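Local coordinates for uncharacterized protein (Bacteroides ovatus, PDB 4FXT), which is of unknown function but pairs a transthyretin-like N-terminal domain with an E-set-like C-terminal domain, both of the DUF3823 family, at residues Ser28-Leu32 with Ile43-Ile47; Ile138-Glu142 with Tyr191-Ser196. All blocks are in the same frame, centred on the assembly; numbering follows the deposited sequence.

Interaction 1: Ser28-Leu32 with Ile43-Ile47; sequences SEFAL and IPVYI
Phe30 and Ile47 cross at about a right angle: the ring offers one face and the CD1 methyl of Ile47 stands over its centre, 3.8 Å from the centroid and only 11° off the ring normal, a CH-pi contact. Ile47 reaches there because CG1 lies anti to its carbonyl carbon and the chain then runs straight out (chi2 167°), passing over the backbone of Glu29, whose N is 3.6 Å from Ile47 CD1. Val45 lies on the same side of the sheet as Phe30 and Leu32, and its CG2 branch slants across Leu32 CD2 at 3.7 Å. Leu32 CB in turn faces Ile43 CB. Phe30, Leu32 and Val45 are buried against Leu10 and Ala14 of strand 7-16 and Tyr53, Val55 and Leu57 of strand 52-58, while Ile47 packs on Trp72. On the reverse side Glu29 and Tyr46 run alongside each other, pointing the same way; the extended glutamate brings OE2 to the ring edge, 3.4 Å from Tyr46 CE1, with carboxylate and ring planes 77° apart. At one end of the pair Leu32 and Ile43 exchange two bonds, Leu32 N to Ile43 O at 2.8 Å and Ile43 N to Leu32 O at 2.7 Å. Phe30 N also donates to Val45 O, the return bond from Val45 N to Phe30 O is weak, and Ile47 N reaches Ser28 O at 3.2 Å. The two strands form an antiparallel beta hairpin at one side of a four-stranded sheet, consistent with the transthyretin-like sandwich of the DUF3823 N-terminal domain.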
ATOM      1  N   SER A  28      -3.230   7.535  -2.814  1.00 55.14           N
ATOM      2  CA  SER A  28      -3.306   7.937  -1.421  1.00 54.50           C
ATOM      3  C   SER A  28      -2.430   9.133  -1.121  1.00 59.49           C
ATOM      4  O   SER A  28      -1.368   9.333  -1.735  1.00 60.05           O
ATOM      5  CB  SER A  28      -2.894   6.764  -0.545  1.00 54.36           C
ATOM      6  OG  SER A  28      -3.739   5.675  -0.876  1.00 51.42           O
ATOM      7  N   GLU A  29      -2.913   9.938  -0.160  1.00 55.83           N
ATOM      8  CA  GLU A  29      -2.314  11.192   0.281  1.00 56.26           C
ATOM      9  C   GLU A  29      -2.493  11.459   1.758  1.00 60.62           C
ATOM     10  O   GLU A  29      -3.266  10.783   2.446  1.00 59.04           O
ATOM     11  CB  GLU A  29      -2.977  12.360  -0.471  1.00 59.23           C
ATOM     12  CG  GLU A  29      -2.840  12.355  -1.978  1.00 70.49           C
ATOM     13  CD  GLU A  29      -3.720  13.326  -2.742  1.00 80.24           C
ATOM     14  OE1 GLU A  29      -4.227  14.316  -2.158  1.00 72.75           O
ATOM     15  OE2 GLU A  29      -3.889  13.082  -3.959  1.00 60.05           O
ATOM     16  N   PHE A  30      -1.789  12.503   2.214  1.00 60.72           N
ATOM     17  CA  PHE A  30      -1.909  13.190   3.494  1.00 63.08           C
ATOM     18  C   PHE A  30      -2.034  14.683   3.175  1.00 71.29           C
ATOM     19  O   PHE A  30      -1.620  15.116   2.098  1.00 70.95           O
ATOM     20  CB  PHE A  30      -0.773  12.897   4.495  1.00 64.48           C
ATOM     21  CG  PHE A  30      -0.523  11.464   4.880  1.00 64.13           C
ATOM     22  CD1 PHE A  30      -1.538  10.687   5.432  1.00 68.16           C
ATOM     23  CD2 PHE A  30       0.763  10.951   4.887  1.00 64.78           C
ATOM     24  CE1 PHE A  30      -1.293   9.357   5.818  1.00 67.63           C
ATOM     25  CE2 PHE A  30       1.018   9.640   5.311  1.00 66.81           C
ATOM     26  CZ  PHE A  30      -0.012   8.842   5.751  1.00 64.71           C
ATOM     27  N   ALA A  31      -2.635  15.459   4.062  1.00 69.74           N
ATOM     28  CA  ALA A  31      -2.732  16.898   3.867  1.00 71.77           C
ATOM     29  C   ALA A  31      -1.988  17.586   4.975  1.00 76.63           C
ATOM     30  O   ALA A  31      -2.105  17.207   6.152  1.00 75.00           O
ATOM     31  CB  ALA A  31      -4.180  17.357   3.804  1.00 73.98           C
ATOM     32  N   LEU A  32      -1.190  18.579   4.589  1.00 74.91           N
ATOM     33  CA  LEU A  32      -0.325  19.300   5.494  1.00 75.92           C
ATOM     34  C   LEU A  32      -0.831  20.759   5.641  1.00 86.14           C
ATOM     35  O   LEU A  32      -1.097  21.447   4.660  1.00 86.02           O
ATOM     36  CB  LEU A  32       1.086  19.198   4.905  1.00 73.96           C
ATOM     37  CG  LEU A  32       2.241  18.986   5.859  1.00 76.97           C
ATOM     38  CD1 LEU A  32       1.904  18.012   6.968  1.00 75.18           C
ATOM     39  CD2 LEU A  32       3.461  18.521   5.108  1.00 76.99           C
ATOM     40  N   ILE A  43      -1.308  21.699   1.954  1.00 78.50           N
ATOM     41  CA  ILE A  43      -0.217  21.171   1.131  1.00 75.89           C
ATOM     42  C   ILE A  43      -0.437  19.671   0.919  1.00 74.76           C
ATOM     43  O   ILE A  43      -0.501  18.932   1.902  1.00 73.83           O
ATOM     44  CB  ILE A  43       1.177  21.451   1.759  1.00 79.37           C
ATOM     45  CG1 ILE A  43       1.383  22.940   2.010  1.00 83.75           C
ATOM     46  CG2 ILE A  43       2.304  20.844   0.910  1.00 77.81           C
ATOM     47  CD1 ILE A  43       2.659  23.317   2.756  1.00 94.89           C
ATOM     48  N   PRO A  44      -0.525  19.180  -0.333  1.00 67.66           N
ATOM     49  CA  PRO A  44      -0.684  17.715  -0.522  1.00 63.02           C
ATOM     50  C   PRO A  44       0.637  16.963  -0.287  1.00 61.44           C
ATOM     51  O   PRO A  44       1.710  17.518  -0.499  1.00 63.67           O
ATOM     52  CB  PRO A  44      -1.147  17.588  -1.974  1.00 64.72           C
ATOM     53  CG  PRO A  44      -0.561  18.825  -2.662  1.00 72.21           C
ATOM     54  CD  PRO A  44      -0.442  19.910  -1.621  1.00 69.91           C
ATOM     55  N   VAL A  45       0.552  15.704   0.144  1.00 52.17           N
ATOM     56  CA  VAL A  45       1.690  14.843   0.475  1.00 50.11           C
ATOM     57  C   VAL A  45       1.407  13.462  -0.151  1.00 54.35           C
ATOM     58  O   VAL A  45       0.811  12.559   0.463  1.00 54.40           O
ATOM     59  CB  VAL A  45       1.993  14.770   2.001  1.00 53.43           C
ATOM     60  CG1 VAL A  45       3.173  13.850   2.279  1.00 51.79           C
ATOM     61  CG2 VAL A  45       2.262  16.156   2.593  1.00 55.94           C
ATOM     62  N   TYR A  46       1.870  13.324  -1.390  1.00 48.27           N
ATOM     63  CA  TYR A  46       1.628  12.192  -2.246  1.00 44.81           C
ATOM     64  C   TYR A  46       2.496  10.984  -1.828  1.00 50.26           C
ATOM     65  O   TYR A  46       3.736  11.036  -1.765  1.00 50.50           O
ATOM     66  CB  TYR A  46       1.891  12.592  -3.694  1.00 46.25           C
ATOM     67  CG  TYR A  46       1.079  13.798  -4.131  1.00 49.76           C
ATOM     68  CD1 TYR A  46      -0.290  13.690  -4.389  1.00 51.03           C
ATOM     69  CD2 TYR A  46       1.689  15.039  -4.347  1.00 52.34           C
ATOM     70  CE1 TYR A  46      -1.032  14.780  -4.849  1.00 54.29           C
ATOM     71  CE2 TYR A  46       0.948  16.144  -4.788  1.00 54.74           C
ATOM     72  CZ  TYR A  46      -0.411  16.004  -5.046  1.00 62.45           C
ATOM     73  OH  TYR A  46      -1.181  17.063  -5.460  1.00 65.84           O
ATOM     74  N   ILE A  47       1.801   9.892  -1.503  1.00 47.80           N
ATOM     75  CA  ILE A  47       2.379   8.644  -1.004  1.00 45.54           C
ATOM     76  C   ILE A  47       2.634   7.715  -2.173  1.00 52.31           C
ATOM     77  O   ILE A  47       1.707   7.435  -2.961  1.00 52.95           O
ATOM     78  CB  ILE A  47       1.423   7.999   0.045  1.00 46.18           C
ATOM     79  CG1 ILE A  47       0.880   9.045   1.061  1.00 46.77           C
ATOM     80  CG2 ILE A  47       2.038   6.752   0.727  1.00 43.86           C
ATOM     81  CD1 ILE A  47      -0.256   8.574   1.885  1.00 45.87           C
TER

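Interaction 2: Ile138-Glu142 with Tyr191-Ser196; sequences ILTDE and YCYSQS. With EDO (1,2-ethanediol), chain O.
The loop that follows strand 127-135 runs alongside strand 192-200, the outermost strand of an antiparallel sheet, in a nearly antiparallel sense, and is tied to it at two places by side-chain hydroxyls. At one, Ser196 has OG anti to its backbone N, which sends the hydroxyl toward the loop to donate to Ile138 O at 2.9 Å, tilted out of the carbonyl plane. The CD1 methyl of Ile138 reaches back to Ser196 O at 4.0 Å. At the other, the Tyr193 ring spans the gap and its OH accepts the backbone N-H of Glu142, with N to OH 2.9 Å and a nearly straight N-H...O angle of 164°. Tyr193 OH also touches Asp141 CB at 3.4 Å and CB of Glu142. This is a loop-to-edge-strand contact in the E-set-like C-terminal domain, bridged by side chains, since the main chains stay too far apart to pair. Arg180 of strand 176-185 joins both sides, bonding Thr140 O through NH1 and Ser194 O through NE. Asp141 OD1 turns to the backbone N atoms of Lys143 and Gln144, holding the loop's own turn. Beyond Tyr193, Glu142 has CG swung opposite its backbone N (chi1 -167°), which lays CG 3.6 Å from Tyr191 CE1; the bend at the next bond then turns the carboxylate nearly parallel to the ring, planes 4° apart. Tyr191 OH is bonded to Asn129 ND2. On the loop's far side, 1,2-ethanediol, probably from the crystallisation liquor, donates through O1 to Leu139 O at 2.9 Å.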
ATOM      1  N   ILE A 138       7.472  -2.301 -11.730  1.00 46.69           N
ATOM      2  CA  ILE A 138       7.517  -2.132 -10.278  1.00 46.30           C
ATOM      3  C   ILE A 138       6.129  -1.605  -9.793  1.00 48.19           C
ATOM      4  O   ILE A 138       5.705  -2.001  -8.725  1.00 47.45           O
ATOM      5  CB  ILE A 138       8.733  -1.208  -9.842  1.00 51.03           C
ATOM      6  CG1 ILE A 138       8.864  -0.988  -8.320  1.00 51.68           C
ATOM      7  CG2 ILE A 138       8.790   0.080 -10.564  1.00 53.94           C
ATOM      8  CD1 ILE A 138       9.072  -2.321  -7.384  1.00 63.46           C
ATOM      9  N   LEU A 139       5.387  -0.856 -10.594  1.00 46.32           N
ATOM     10  CA  LEU A 139       4.032  -0.427 -10.228  1.00 45.81           C
ATOM     11  C   LEU A 139       3.017  -1.426 -10.716  1.00 48.29           C
ATOM     12  O   LEU A 139       2.718  -1.500 -11.896  1.00 47.45           O
ATOM     13  CB  LEU A 139       3.690   0.968 -10.791  1.00 47.56           C
ATOM     14  CG  LEU A 139       4.604   2.149 -10.484  1.00 53.73           C
ATOM     15  CD1 LEU A 139       3.919   3.407 -10.933  1.00 55.70           C
ATOM     16  CD2 LEU A 139       4.887   2.287  -9.002  1.00 53.39           C
ATOM     17  N   THR A 140       2.492  -2.211  -9.809  1.00 48.05           N
ATOM     18  CA  THR A 140       1.475  -3.246 -10.083  1.00 47.29           C
ATOM     19  C   THR A 140       0.382  -3.043  -9.040  1.00 50.06           C
ATOM     20  O   THR A 140       0.670  -2.814  -7.856  1.00 48.33           O
ATOM     21  CB  THR A 140       2.125  -4.644 -10.075  1.00 53.99           C
ATOM     22  OG1 THR A 140       3.138  -4.690 -11.068  1.00 62.58           O
ATOM     23  CG2 THR A 140       1.152  -5.743 -10.359  1.00 51.89           C
ATOM     24  N   ASP A 141      -0.864  -3.041  -9.496  1.00 46.84           N
ATOM     25  CA  ASP A 141      -2.031  -2.831  -8.640  1.00 45.08           C
ATOM     26  C   ASP A 141      -3.290  -3.304  -9.369  1.00 46.95           C
ATOM     27  O   ASP A 141      -3.204  -3.936 -10.418  1.00 47.29           O
ATOM     28  CB  ASP A 141      -2.129  -1.359  -8.226  1.00 47.84           C
ATOM     29  CG  ASP A 141      -1.943  -0.372  -9.372  1.00 60.98           C
ATOM     30  OD1 ASP A 141      -2.883  -0.225 -10.182  1.00 61.74           O
ATOM     31  OD2 ASP A 141      -0.894   0.347  -9.382  1.00 63.14           O
ATOM     32  N   GLU A 142      -4.457  -3.055  -8.788  1.00 42.29           N
ATOM     33  CA  GLU A 142      -5.727  -3.484  -9.363  1.00 40.80           C
ATOM     34  C   GLU A 142      -5.978  -2.753 -10.728  1.00 48.82           C
ATOM     35  O   GLU A 142      -6.657  -3.317 -11.575  1.00 47.72           O
ATOM     36  CB  GLU A 142      -6.854  -3.215  -8.336  1.00 40.61           C
ATOM     37  CG  GLU A 142      -8.177  -3.874  -8.658  1.00 48.78           C
ATOM     38  CD  GLU A 142      -9.067  -3.237  -9.699  1.00 67.73           C
ATOM     39  OE1 GLU A 142      -9.002  -2.000  -9.868  1.00 61.35           O
ATOM     40  OE2 GLU A 142      -9.886  -3.970 -10.294  1.00 71.25           O
ATOM     41  N   TYR A 191      -7.663  -0.633  -2.591  1.00 43.63           N
ATOM     42  CA  TYR A 191      -7.112  -1.833  -2.015  1.00 40.99           C
ATOM     43  C   TYR A 191      -5.939  -1.493  -1.138  1.00 50.59           C
ATOM     44  O   TYR A 191      -5.242  -0.499  -1.378  1.00 54.58           O
ATOM     45  CB  TYR A 191      -6.662  -2.833  -3.107  1.00 38.90           C
ATOM     46  CG  TYR A 191      -7.706  -3.683  -3.787  1.00 39.52           C
ATOM     47  CD1 TYR A 191      -8.584  -3.131  -4.714  1.00 40.30           C
ATOM     48  CD2 TYR A 191      -7.705  -5.067  -3.642  1.00 42.02           C
ATOM     49  CE1 TYR A 191      -9.530  -3.910  -5.372  1.00 38.74           C
ATOM     50  CE2 TYR A 191      -8.631  -5.866  -4.317  1.00 44.86           C
ATOM     51  CZ  TYR A 191      -9.535  -5.280  -5.195  1.00 53.82           C
ATOM     52  OH  TYR A 191     -10.448  -6.038  -5.887  1.00 61.94           O
ATOM     53  N   CYS A 192      -5.661  -2.349  -0.181  1.00 48.35           N
ATOM     54  CA  CYS A 192      -4.454  -2.297   0.600  1.00 50.27           C
ATOM     55  C   CYS A 192      -3.570  -3.414   0.106  1.00 52.80           C
ATOM     56  O   CYS A 192      -4.044  -4.542  -0.045  1.00 52.90           O
ATOM     57  CB  CYS A 192      -4.711  -2.370   2.097  1.00 53.54           C
ATOM     58  SG  CYS A 192      -3.183  -2.386   3.082  1.00 59.19           S
ATOM     59  N   TYR A 193      -2.313  -3.109  -0.199  1.00 48.08           N
ATOM     60  CA  TYR A 193      -1.440  -4.080  -0.823  1.00 45.45           C
ATOM     61  C   TYR A 193      -0.215  -4.444  -0.025  1.00 46.76           C
ATOM     62  O   TYR A 193       0.247  -3.738   0.878  1.00 45.22           O
ATOM     63  CB  TYR A 193      -0.927  -3.509  -2.164  1.00 46.36           C
ATOM     64  CG  TYR A 193      -1.980  -3.119  -3.182  1.00 46.70           C
ATOM     65  CD1 TYR A 193      -2.556  -1.848  -3.168  1.00 48.37           C
ATOM     66  CD2 TYR A 193      -2.328  -3.982  -4.217  1.00 45.74           C
ATOM     67  CE1 TYR A 193      -3.503  -1.476  -4.118  1.00 45.60           C
ATOM     68  CE2 TYR A 193      -3.270  -3.620  -5.176  1.00 45.93           C
ATOM     69  CZ  TYR A 193      -3.840  -2.361  -5.133  1.00 47.77           C
ATOM     70  OH  TYR A 193      -4.746  -2.022  -6.107  1.00 45.55           O
ATOM     71  N   SER A 194       0.359  -5.564  -0.455  1.00 43.90           N
ATOM     72  CA  SER A 194       1.648  -6.089  -0.059  1.00 42.33           C
ATOM     73  C   SER A 194       2.692  -5.296  -0.770  1.00 48.15           C
ATOM     74  O   SER A 194       2.352  -4.462  -1.622  1.00 46.97           O
ATOM     75  CB  SER A 194       1.723  -7.568  -0.409  1.00 41.70           C
ATOM     76  OG  SER A 194       1.719  -7.686  -1.823  1.00 45.17           O
ATOM     77  N   GLN A 195       3.960  -5.615  -0.552  1.00 46.32           N
ATOM     78  CA  GLN A 195       4.977  -4.937  -1.318  1.00 45.63           C
ATOM     79  C   GLN A 195       5.003  -5.527  -2.737  1.00 44.89           C
ATOM     80  O   GLN A 195       4.596  -6.685  -2.911  1.00 43.72           O
ATOM     81  CB  GLN A 195       6.339  -5.029  -0.613  1.00 49.09           C
ATOM     82  CG  GLN A 195       6.448  -4.062   0.589  1.00 79.05           C
ATOM     83  CD  GLN A 195       6.318  -2.559   0.246  1.00 93.74           C
ATOM     84  OE1 GLN A 195       6.960  -2.042  -0.700  1.00 93.55           O
ATOM     85  NE2 GLN A 195       5.524  -1.815   1.045  1.00 58.28           N
ATOM     86  N   SER A 196       5.372  -4.693  -3.761  1.00 38.80           N
ATOM     87  CA  SER A 196       5.530  -5.183  -5.135  1.00 36.11           C
ATOM     88  C   SER A 196       6.868  -5.899  -5.195  1.00 39.89           C
ATOM     89  O   SER A 196       7.881  -5.259  -4.977  1.00 38.42           O
ATOM     90  CB  SER A 196       5.414  -4.062  -6.140  1.00 35.86           C
ATOM     91  OG  SER A 196       5.575  -4.559  -7.457  1.00 39.38           O
TER
HETATM   92  C1  EDO O 301       1.975  -3.134 -14.473  1.00 67.93           C
HETATM   93  O1  EDO O 301       3.311  -2.610 -14.545  1.00 67.08           O
HETATM   94  C2  EDO O 301       1.367  -3.546 -15.856  1.00 68.40           C
HETATM   95  O2  EDO O 301       1.986  -4.700 -16.418  1.00 68.67           O

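In the fold
Interaction 1 belongs to the N-terminal domain and interaction 2 to the C-terminal one, one closing along the chain before the other opens. Their centres are 19 Å apart and their nearest atoms about 6 Å, without touching. The centre of interaction 2 lies about 6 Å from the centre of the chain; the contact faces the first domain: Leu139 touches Gln49, Gln195 touches Asp50, Asp141 touches Arg24, and Tyr193 shares a backbone hydrogen bond with Gly22. These partners lie just before and just after the hairpin 28-32 with 43-47 in sequence. No active site is known; the ethanediol, also bonded to Thr136, Gly137 and Glu146, adjoins interaction 2 alone.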